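Long-range contacts in N-acetylcysteine deacetylase (Bacillus subtilis, PDB 1YSJ), which probably catalyses the metal-dependent deacetylation of N-acetylcysteine to cysteine and acetate, as part of the S-(2-succino)cysteine degradation pathway: residues Glu43-Ser48 with Asp116-Ala121; Pro90-Arg95 with Ala177-His182; Thr148-Phe153 with Ala169-Gly174. The protein carries 1 engineered substitution. All blocks are in the same frame, centred on the assembly; numbering follows the deposited sequence.

Contact 1 (Glu43-Ser48 with Asp116-Ala121); sequences EHPELS and DGTMHA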
loop_
_atom_site.group_PDB
_atom_site.type_symbol
_atom_site.label_atom_id
_atom_site.label_comp_id
_atom_site.label_asym_id
_atom_site.label_seq_id
_atom_site.Cartn_x
_atom_site.Cartn_y
_atom_site.Cartn_z
ATOM N N GLU A 43 20.444 17.984 28.340
ATOM C CA GLU A 43 20.182 16.977 29.356
ATOM C C GLU A 43 18.692 16.782 29.619
ATOM O O GLU A 43 18.262 15.684 29.968
ATOM C CB GLU A 43 20.866 17.401 30.648
ATOM C CG GLU A 43 21.131 16.295 31.632
ATOM C CD GLU A 43 22.060 16.743 32.739
ATOM O OE1 GLU A 43 22.089 16.069 33.789
ATOM O OE2 GLU A 43 22.759 17.771 32.557
ATOM N N HIS A 44 17.918 17.855 29.468
ATOM C CA HIS A 44 16.477 17.820 29.695
ATOM C C HIS A 44 15.708 18.268 28.440
ATOM O O HIS A 44 15.075 19.329 28.435
ATOM C CB HIS A 44 16.108 18.686 30.904
ATOM C CG HIS A 44 16.878 18.348 32.145
ATOM N ND1 HIS A 44 16.694 17.169 32.838
ATOM C CD2 HIS A 44 17.835 19.033 32.814
ATOM C CE1 HIS A 44 17.503 17.145 33.882
ATOM N NE2 HIS A 44 18.204 18.264 33.891
ATOM N N PRO A 45 15.757 17.454 27.368
ATOM C CA PRO A 45 15.125 17.869 26.126
ATOM C C PRO A 45 13.607 17.685 26.153
ATOM O O PRO A 45 13.102 16.785 26.825
ATOM C CB PRO A 45 15.761 16.938 25.091
ATOM C CG PRO A 45 16.069 15.717 25.831
ATOM C CD PRO A 45 16.383 16.122 27.243
ATOM N N GLU A 46 12.900 18.538 25.420
ATOM C CA GLU A 46 11.448 18.458 25.328
ATOM C C GLU A 46 10.997 18.465 23.869
ATOM O O GLU A 46 11.649 19.057 23.010
ATOM C CB GLU A 46 10.793 19.606 26.124
ATOM C CG GLU A 46 10.978 19.497 27.649
ATOM C CD GLU A 46 10.551 20.751 28.405
ATOM O OE1 GLU A 46 11.125 21.826 28.132
ATOM O OE2 GLU A 46 9.657 20.663 29.285
ATOM N N LEU A 47 9.880 17.799 23.599
ATOM C CA LEU A 47 9.337 17.692 22.239
ATOM C C LEU A 47 8.549 18.940 21.824
ATOM O O LEU A 47 8.196 19.752 22.671
ATOM C CB LEU A 47 8.482 16.421 22.104
ATOM C CG LEU A 47 9.220 15.099 22.376
ATOM C CD1 LEU A 47 8.278 13.911 22.458
ATOM C CD2 LEU A 47 10.279 14.850 21.318
ATOM N N SER A 48 8.307 19.085 20.520
ATOM C CA SER A 48 7.515 20.188 19.942
ATOM C C SER A 48 6.230 20.477 20.713
ATOM O O SER A 48 5.437 19.565 20.959
ATOM C CB SER A 48 7.159 19.882 18.478
ATOM O OG SER A 48 8.310 19.845 17.646
ATOM N N ASP A 116 14.855 9.247 28.226
ATOM C CA ASP A 116 15.010 8.184 27.229
ATOM C C ASP A 116 14.018 8.325 26.072
ATOM O O ASP A 116 12.813 8.469 26.285
ATOM C CB ASP A 116 14.859 6.805 27.882
ATOM C CG ASP A 116 16.009 6.463 28.837
ATOM O OD1 ASP A 116 15.868 5.471 29.582
ATOM O OD2 ASP A 116 17.048 7.167 28.851
ATOM N N GLY A 117 14.536 8.286 24.848
ATOM C CA GLY A 117 13.707 8.402 23.658
ATOM C C GLY A 117 13.540 9.832 23.172
ATOM O O GLY A 117 12.928 10.062 22.134
ATOM N N THR A 118 14.075 10.789 23.932
ATOM C CA THR A 118 14.091 12.193 23.530
ATOM C C THR A 118 15.530 12.714 23.509
ATOM O O THR A 118 16.334 12.380 24.383
ATOM C CB THR A 118 13.191 13.065 24.441
ATOM O OG1 THR A 118 11.875 12.502 24.484
ATOM C CG2 THR A 118 13.078 14.497 23.912
HETATM N N MSE A 119 15.851 13.515 22.495
HETATM C CA MSE A 119 17.198 14.051 22.324
HETATM C C MSE A 119 17.224 15.312 21.477
HETATM O O MSE A 119 16.508 15.415 20.482
HETATM C CB MSE A 119 18.127 13.007 21.697
HETATM C CG MSE A 119 19.442 13.575 21.187
HETATM SE SE MSE A 119 20.539 12.339 20.159
HETATM C CE MSE A 119 19.153 11.262 19.406
ATOM N N HIS A 120 18.075 16.253 21.876
ATOM C CA HIS A 120 18.411 17.406 21.055
ATOM C C HIS A 120 19.399 17.003 19.958
ATOM O O HIS A 120 20.578 17.362 20.004
ATOM C CB HIS A 120 18.982 18.535 21.929
ATOM C CG HIS A 120 17.943 19.480 22.447
ATOM N ND1 HIS A 120 17.203 20.297 21.618
ATOM C CD2 HIS A 120 17.523 19.743 23.706
ATOM C CE1 HIS A 120 16.366 21.017 22.345
ATOM N NE2 HIS A 120 16.539 20.697 23.615
ATOM N N ALA A 121 18.902 16.258 18.973
ATOM C CA ALA A 121 19.730 15.705 17.899
ATOM C C ALA A 121 19.885 16.656 16.708
ATOM O O ALA A 121 20.421 16.279 15.666
ATOM C CB ALA A 121 19.168 14.357 17.440
HETATM O O HOH W 1 13.766 21.279 24.583
#

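Contact 2 (Pro90-Arg95 with Ala177-His182); sequences PVIAIR and AIFGMH. With NI (nickel (II) ion), chain C.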
loop_
_atom_site.group_PDB
_atom_site.type_symbol
_atom_site.label_atom_id
_atom_site.label_comp_id
_atom_site.label_asym_id
_atom_site.label_seq_id
_atom_site.Cartn_x
_atom_site.Cartn_y
_atom_site.Cartn_z
ATOM N N PRO A 90 14.213 51.279 14.107
ATOM C CA PRO A 90 13.565 50.054 13.637
ATOM C C PRO A 90 13.710 48.902 14.628
ATOM O O PRO A 90 14.620 48.902 15.466
ATOM C CB PRO A 90 14.301 49.734 12.325
ATOM C CG PRO A 90 15.542 50.552 12.344
ATOM C CD PRO A 90 15.268 51.745 13.186
ATOM N N VAL A 91 12.794 47.943 14.533
ATOM C CA VAL A 91 12.844 46.731 15.336
ATOM C C VAL A 91 13.290 45.581 14.442
ATOM O O VAL A 91 12.718 45.361 13.367
ATOM C CB VAL A 91 11.461 46.392 15.951
ATOM C CG1 VAL A 91 11.554 45.156 16.850
ATOM C CG2 VAL A 91 10.916 47.572 16.731
ATOM N N ILE A 92 14.320 44.862 14.879
ATOM C CA ILE A 92 14.746 43.638 14.191
ATOM C C ILE A 92 14.640 42.434 15.122
ATOM O O ILE A 92 14.585 42.585 16.343
ATOM C CB ILE A 92 16.170 43.745 13.574
ATOM C CG1 ILE A 92 17.232 43.957 14.657
ATOM C CG2 ILE A 92 16.219 44.851 12.507
ATOM C CD1 ILE A 92 18.626 43.512 14.240
ATOM N N ALA A 93 14.607 41.238 14.544
ATOM C CA ALA A 93 14.398 40.038 15.329
ATOM C C ALA A 93 15.523 39.033 15.143
ATOM O O ALA A 93 16.120 38.949 14.072
ATOM C CB ALA A 93 13.043 39.408 14.997
ATOM N N ILE A 94 15.817 38.292 16.207
ATOM C CA ILE A 94 16.783 37.202 16.161
ATOM C C ILE A 94 16.117 35.936 16.712
ATOM O O ILE A 94 15.561 35.934 17.813
ATOM C CB ILE A 94 18.086 37.534 16.928
ATOM C CG1 ILE A 94 18.786 38.744 16.295
ATOM C CG2 ILE A 94 19.025 36.323 16.933
ATOM C CD1 ILE A 94 19.969 39.279 17.101
ATOM N N ARG A 95 16.179 34.865 15.937
ATOM C CA ARG A 95 15.387 33.686 16.221
ATOM C C ARG A 95 16.238 32.470 16.576
ATOM O O ARG A 95 17.239 32.186 15.916
ATOM C CB ARG A 95 14.468 33.395 15.028
ATOM C CG ARG A 95 13.575 32.166 15.155
ATOM C CD ARG A 95 14.300 30.904 14.697
ATOM N NE ARG A 95 13.363 29.924 14.169
ATOM C CZ ARG A 95 13.703 28.902 13.392
ATOM N NH1 ARG A 95 14.973 28.707 13.054
ATOM N NH2 ARG A 95 12.765 28.077 12.951
ATOM N N ALA A 177 13.368 43.277 10.012
ATOM C CA ALA A 177 14.210 42.175 9.552
ATOM C C ALA A 177 14.296 41.072 10.587
ATOM O O ALA A 177 14.171 41.328 11.781
ATOM C CB ALA A 177 15.598 42.680 9.218
ATOM N N ILE A 178 14.517 39.847 10.118
ATOM C CA ILE A 178 14.666 38.689 10.998
ATOM C C ILE A 178 15.897 37.852 10.641
ATOM O O ILE A 178 16.189 37.602 9.464
ATOM C CB ILE A 178 13.382 37.803 11.037
ATOM C CG1 ILE A 178 13.518 36.712 12.113
ATOM C CG2 ILE A 178 13.057 37.220 9.640
ATOM C CD1 ILE A 178 12.207 36.195 12.659
ATOM N N PHE A 179 16.611 37.416 11.672
ATOM C CA PHE A 179 17.846 36.679 11.475
ATOM C C PHE A 179 17.862 35.393 12.288
ATOM O O PHE A 179 17.282 35.321 13.373
ATOM C CB PHE A 179 19.046 37.573 11.793
ATOM C CG PHE A 179 19.019 38.880 11.057
ATOM C CD1 PHE A 179 18.522 40.030 11.669
ATOM C CD2 PHE A 179 19.449 38.956 9.737
ATOM C CE1 PHE A 179 18.477 41.241 10.978
ATOM C CE2 PHE A 179 19.406 40.163 9.038
ATOM C CZ PHE A 179 18.921 41.304 9.659
ATOM N N GLY A 180 18.520 34.377 11.741
ATOM C CA GLY A 180 18.562 33.070 12.369
ATOM C C GLY A 180 19.775 32.277 11.944
ATOM O O GLY A 180 20.506 32.667 11.034
HETATM N N MSE A 181 19.993 31.160 12.620
HETATM C CA MSE A 181 21.087 30.284 12.280
HETATM C C MSE A 181 20.627 28.843 12.318
HETATM O O MSE A 181 19.617 28.511 12.946
HETATM C CB MSE A 181 22.252 30.475 13.257
HETATM C CG MSE A 181 22.333 29.418 14.352
HETATM SE SE MSE A 181 23.609 29.834 15.742
HETATM C CE MSE A 181 22.427 30.725 16.932
ATOM N N HIS A 182 21.375 27.992 11.628
ATOM C CA HIS A 182 21.369 26.587 11.954
ATOM C C HIS A 182 22.803 26.090 12.025
ATOM O O HIS A 182 23.626 26.419 11.167
ATOM C CB HIS A 182 20.558 25.766 10.960
ATOM C CG HIS A 182 19.994 24.517 11.558
ATOM N ND1 HIS A 182 20.776 23.431 11.889
ATOM C CD2 HIS A 182 18.729 24.194 11.916
ATOM C CE1 HIS A 182 20.016 22.489 12.418
ATOM N NE2 HIS A 182 18.769 22.927 12.445
HETATM NI NI NI C . 17.049 22.046 13.490
HETATM O O HOH W 2 17.531 30.060 14.017
HETATM O O HOH W 3 19.282 30.421 15.619
HETATM O O HOH W 4 15.817 21.452 12.196
HETATM O O HOH W 5 15.950 23.999 13.099
#

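Contact 3 (Thr148-Phe153 with Ala169-Gly174); sequences TVRFIF and AGVLNG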
loop_
_atom_site.group_PDB
_atom_site.type_symbol
_atom_site.label_atom_id
_atom_site.label_comp_id
_atom_site.label_asym_id
_atom_site.label_seq_id
_atom_site.Cartn_x
_atom_site.Cartn_y
_atom_site.Cartn_z
ATOM N N THR A 148 15.814 48.469 18.203
ATOM C CA THR A 148 15.380 47.422 19.110
ATOM C C THR A 148 15.619 46.032 18.528
ATOM O O THR A 148 15.375 45.791 17.345
ATOM C CB THR A 148 13.887 47.616 19.464
ATOM O OG1 THR A 148 13.721 48.880 20.119
ATOM C CG2 THR A 148 13.370 46.502 20.372
ATOM N N VAL A 149 16.109 45.127 19.373
ATOM C CA VAL A 149 16.231 43.725 19.004
ATOM C C VAL A 149 15.206 42.899 19.772
ATOM O O VAL A 149 15.192 42.879 21.007
ATOM C CB VAL A 149 17.657 43.158 19.233
ATOM C CG1 VAL A 149 17.737 41.723 18.729
ATOM C CG2 VAL A 149 18.703 44.017 18.532
ATOM N N ARG A 150 14.341 42.229 19.023
ATOM C CA ARG A 150 13.389 41.298 19.595
ATOM C C ARG A 150 13.949 39.875 19.469
ATOM O O ARG A 150 14.377 39.462 18.391
ATOM C CB ARG A 150 12.050 41.433 18.881
ATOM C CG ARG A 150 10.864 40.928 19.670
ATOM C CD ARG A 150 9.569 41.395 19.031
ATOM N NE ARG A 150 9.313 42.807 19.300
ATOM C CZ ARG A 150 8.372 43.533 18.698
ATOM N NH1 ARG A 150 7.592 42.989 17.768
ATOM N NH2 ARG A 150 8.216 44.813 19.025
ATOM N N PHE A 151 13.971 39.142 20.579
ATOM C CA PHE A 151 14.456 37.762 20.580
ATOM C C PHE A 151 13.296 36.776 20.591
ATOM O O PHE A 151 12.377 36.876 21.408
ATOM C CB PHE A 151 15.398 37.512 21.764
ATOM C CG PHE A 151 16.643 38.343 21.722
ATOM C CD1 PHE A 151 16.649 39.638 22.243
ATOM C CD2 PHE A 151 17.808 37.843 21.149
ATOM C CE1 PHE A 151 17.799 40.415 22.199
ATOM C CE2 PHE A 151 18.962 38.614 21.099
ATOM C CZ PHE A 151 18.958 39.905 21.622
ATOM N N ILE A 152 13.358 35.824 19.668
ATOM C CA ILE A 152 12.309 34.841 19.466
ATOM C C ILE A 152 12.853 33.450 19.781
ATOM O O ILE A 152 13.721 32.928 19.074
ATOM C CB ILE A 152 11.759 34.898 18.008
ATOM C CG1 ILE A 152 11.163 36.278 17.721
ATOM C CG2 ILE A 152 10.724 33.796 17.758
ATOM C CD1 ILE A 152 10.916 36.555 16.252
ATOM N N PHE A 153 12.351 32.868 20.862
ATOM C CA PHE A 153 12.674 31.494 21.204
ATOM C C PHE A 153 11.461 30.647 20.844
ATOM O O PHE A 153 10.485 30.570 21.582
ATOM C CB PHE A 153 13.101 31.373 22.675
ATOM C CG PHE A 153 14.359 32.145 22.999
ATOM C CD1 PHE A 153 14.290 33.473 23.424
ATOM C CD2 PHE A 153 15.610 31.554 22.858
ATOM C CE1 PHE A 153 15.441 34.196 23.712
ATOM C CE2 PHE A 153 16.778 32.271 23.144
ATOM C CZ PHE A 153 16.691 33.595 23.572
ATOM N N ALA A 169 0.705 35.272 16.626
ATOM C CA ALA A 169 0.708 35.920 17.937
ATOM C C ALA A 169 1.019 37.410 17.832
ATOM O O ALA A 169 0.938 38.131 18.826
ATOM C CB ALA A 169 1.698 35.226 18.873
ATOM N N GLY A 170 1.365 37.862 16.625
ATOM C CA GLY A 170 1.680 39.270 16.358
ATOM C C GLY A 170 3.083 39.678 16.766
ATOM O O GLY A 170 3.378 40.867 16.891
ATOM N N VAL A 171 3.955 38.689 16.951
ATOM C CA VAL A 171 5.314 38.915 17.452
ATOM C C VAL A 171 6.171 39.698 16.445
ATOM O O VAL A 171 7.094 40.411 16.838
ATOM C CB VAL A 171 5.989 37.560 17.872
ATOM C CG1 VAL A 171 7.500 37.703 18.131
ATOM C CG2 VAL A 171 5.294 36.966 19.091
ATOM N N LEU A 172 5.850 39.586 15.157
ATOM C CA LEU A 172 6.615 40.277 14.113
ATOM C C LEU A 172 6.009 41.597 13.636
ATOM O O LEU A 172 6.498 42.204 12.678
ATOM C CB LEU A 172 6.900 39.348 12.924
ATOM C CG LEU A 172 7.946 38.236 13.091
ATOM C CD1 LEU A 172 8.248 37.625 11.737
ATOM C CD2 LEU A 172 9.239 38.738 13.716
ATOM N N ASN A 173 4.946 42.044 14.301
ATOM C CA ASN A 173 4.384 43.361 14.027
ATOM C C ASN A 173 5.417 44.447 14.313
ATOM O O ASN A 173 5.971 44.514 15.416
ATOM C CB ASN A 173 3.097 43.595 14.832
ATOM C CG ASN A 173 1.944 42.701 14.377
ATOM O OD1 ASN A 173 1.985 42.102 13.297
ATOM N ND2 ASN A 173 0.909 42.607 15.209
ATOM N N GLY A 174 5.694 45.263 13.296
ATOM C CA GLY A 174 6.658 46.359 13.404
ATOM C C GLY A 174 8.115 45.977 13.199
ATOM O O GLY A 174 8.990 46.842 13.241
#

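Contact 1 (Glu43-Ser48 with Asp116-Ala121)
Pro-45 meets Thr-118 and His-120 at the point where two loops come together, one leading from helix 28-43 to helix 52-64, the other running toward the metal-binding residues Cys-122 and His-124. The proline ring turns two different atoms to its partners. CG lies 3.6 Å from the carbonyl O of Thr-118 and also meets the methyl of that residue, while CB sits 3.6 Å from CD2 of His-120, approaching the imidazole obliquely.

Thr-118 works through its methyl. With OG1 beside the backbone N (chi1 -54°) and CG2 anti to it, the methyl is directed between the two loop residues it touches: CG2 is 3.8 Å from CG of Pro-45, and on another side it meets CD2 of Leu-47 at 3.8 Å. The carbonyl O of Thr-118 is taken by the hydroxyl of Ser-113, so this polar atom has a mate despite its apolar neighbour.

His-120, the centre of an inverse gamma turn, adds the polar link. Its NE2 is hydrogen-bonded to a water at 3.0 Å, and the same water accepts the N-H of Glu-46, also at 3.0 Å. A leucine here would probably leave that water without its imidazole partner and break the bridge to the N-H of Glu-46.

Further polar ties run to other parts of the chain: the carboxylate of Glu-46 is held by Thr-54 and the backbone N of Glu-53, and Met-119 pairs through its backbone with Leu-101. With no direct hydrogen bond across the two segments, their fit on the approach to the dinuclear nickel site depends on the shape of the Pro-45, Thr-118 and His-120 surfaces and on the one bridging water.

Contact 2 (Pro90-Arg95 with Ala177-His182)
Ala-93 and Ile-94 lie beside Ile-178 and Phe-179 in neighbouring parallel strands of the mixed sheet in the M20 catalytic domain, the segment axes 4.6 Å apart and 17° from parallel.

Three backbone hydrogen bonds join them: Ala-93 N to Ala-177 O, Phe-179 N to Ala-93 O at 2.9 Å, and Arg-95 N to Phe-179 O at 2.8 Å. Beyond Arg-95 water takes over, one molecule accepting from both NH1 of Arg-95 and the backbone N of Met-181.

Apolar contacts line both faces. On one, Ile-92 has CG1 between its backbone N and carbonyl carbon (chi1 63°), which carries CD1 obliquely to within 4.0 Å of CE1 of Phe-179; helix 384-402 packs here against both residues. On the other, CB of Ala-93 meets CG1 of Ile-178 at 4.0 Å.

The charged end of Arg-95 belongs to a wider network, with salt bridges from NH2 to Glu-349 and Asp-350 and a hydrogen bond from NE to Gln-154.

Farther along strand 175-184, NE2 of His-182 binds a nickel ion at 2.2 Å, with Cys-122, His-124 and two waters also among its ligands.

Contact 3 (Thr148-Phe153 with Ala169-Gly174)
Arg-150 reaches from strand 148-154 to the carbonyl oxygens of the turn that follows helix 162-168. The side chain leaves CB with CG anti to the backbone N (chi1 -158°) and stays extended through the next torsion. It bends about CG-CD (chi3 -76°). CD there lies 3.5 Å from the carbonyl O of Val-171, and its nearest approach to the valine side chain is 4.3 Å, to CG1. NE makes a salt bridge with Glu-82 of the adjoining strand. At the tip, NH1 does the gripping. It donates to Val-171 O at 2.8 Å, with that oxygen at the edge of the guanidinium and in its plane, although the nitrogen stands above the plane of the carbonyl. A longer bond from the same nitrogen reaches Asn-173 O at 3.2 Å, this oxygen tilted somewhat from the guanidinium plane.

Ile-152, two residues on and on the same side of the strand, supplies the apolar part. Its CG1 runs past CG1 of Val-171 at 4.0 Å, the two side chains lying alongside but pointing opposite ways, while CD1 meets CD2 of Leu-172 at 3.7 Å with the chains nearly at right angles.

The turn has its own framework: Gly-170 closes the helix in a Schellman motif and opens a type I turn, in which Asn-173 N bonds back to Gly-170 O.

Residues 169-174 form the return leg of a beta-alpha-beta crossover, strand 148-154 leading through helix 162-168 to strand 175-184. The chemistry implies a divided task: one guanidinium nitrogen satisfies two carbonyls of the turn, while isoleucine, valine and leucine fill the interface beside it.

In the fold
Contacts 2 and 3 share one sheet and touch, their centres about 9 Å apart. Strand 91-97 of contact 2 lies next to strand 148-154 of contact 3, with Arg-150 and Ile-92 paired through their backbones, and contact 3 is nested within the chain loop that contact 2 closes. Contact 2 is sheet interior, built on regular backbone bonds; contact 3 fits a turn, partly at the surface, against one face of that sheet and uses an arginine side chain instead. Contact 1, about 25 Å from contact 2 between centres, is also largely buried but joins loops, through carbon contacts and a water bridge. Contacts 1 and 2 nevertheless both lead to the nickel site, which contact 3 does not approach.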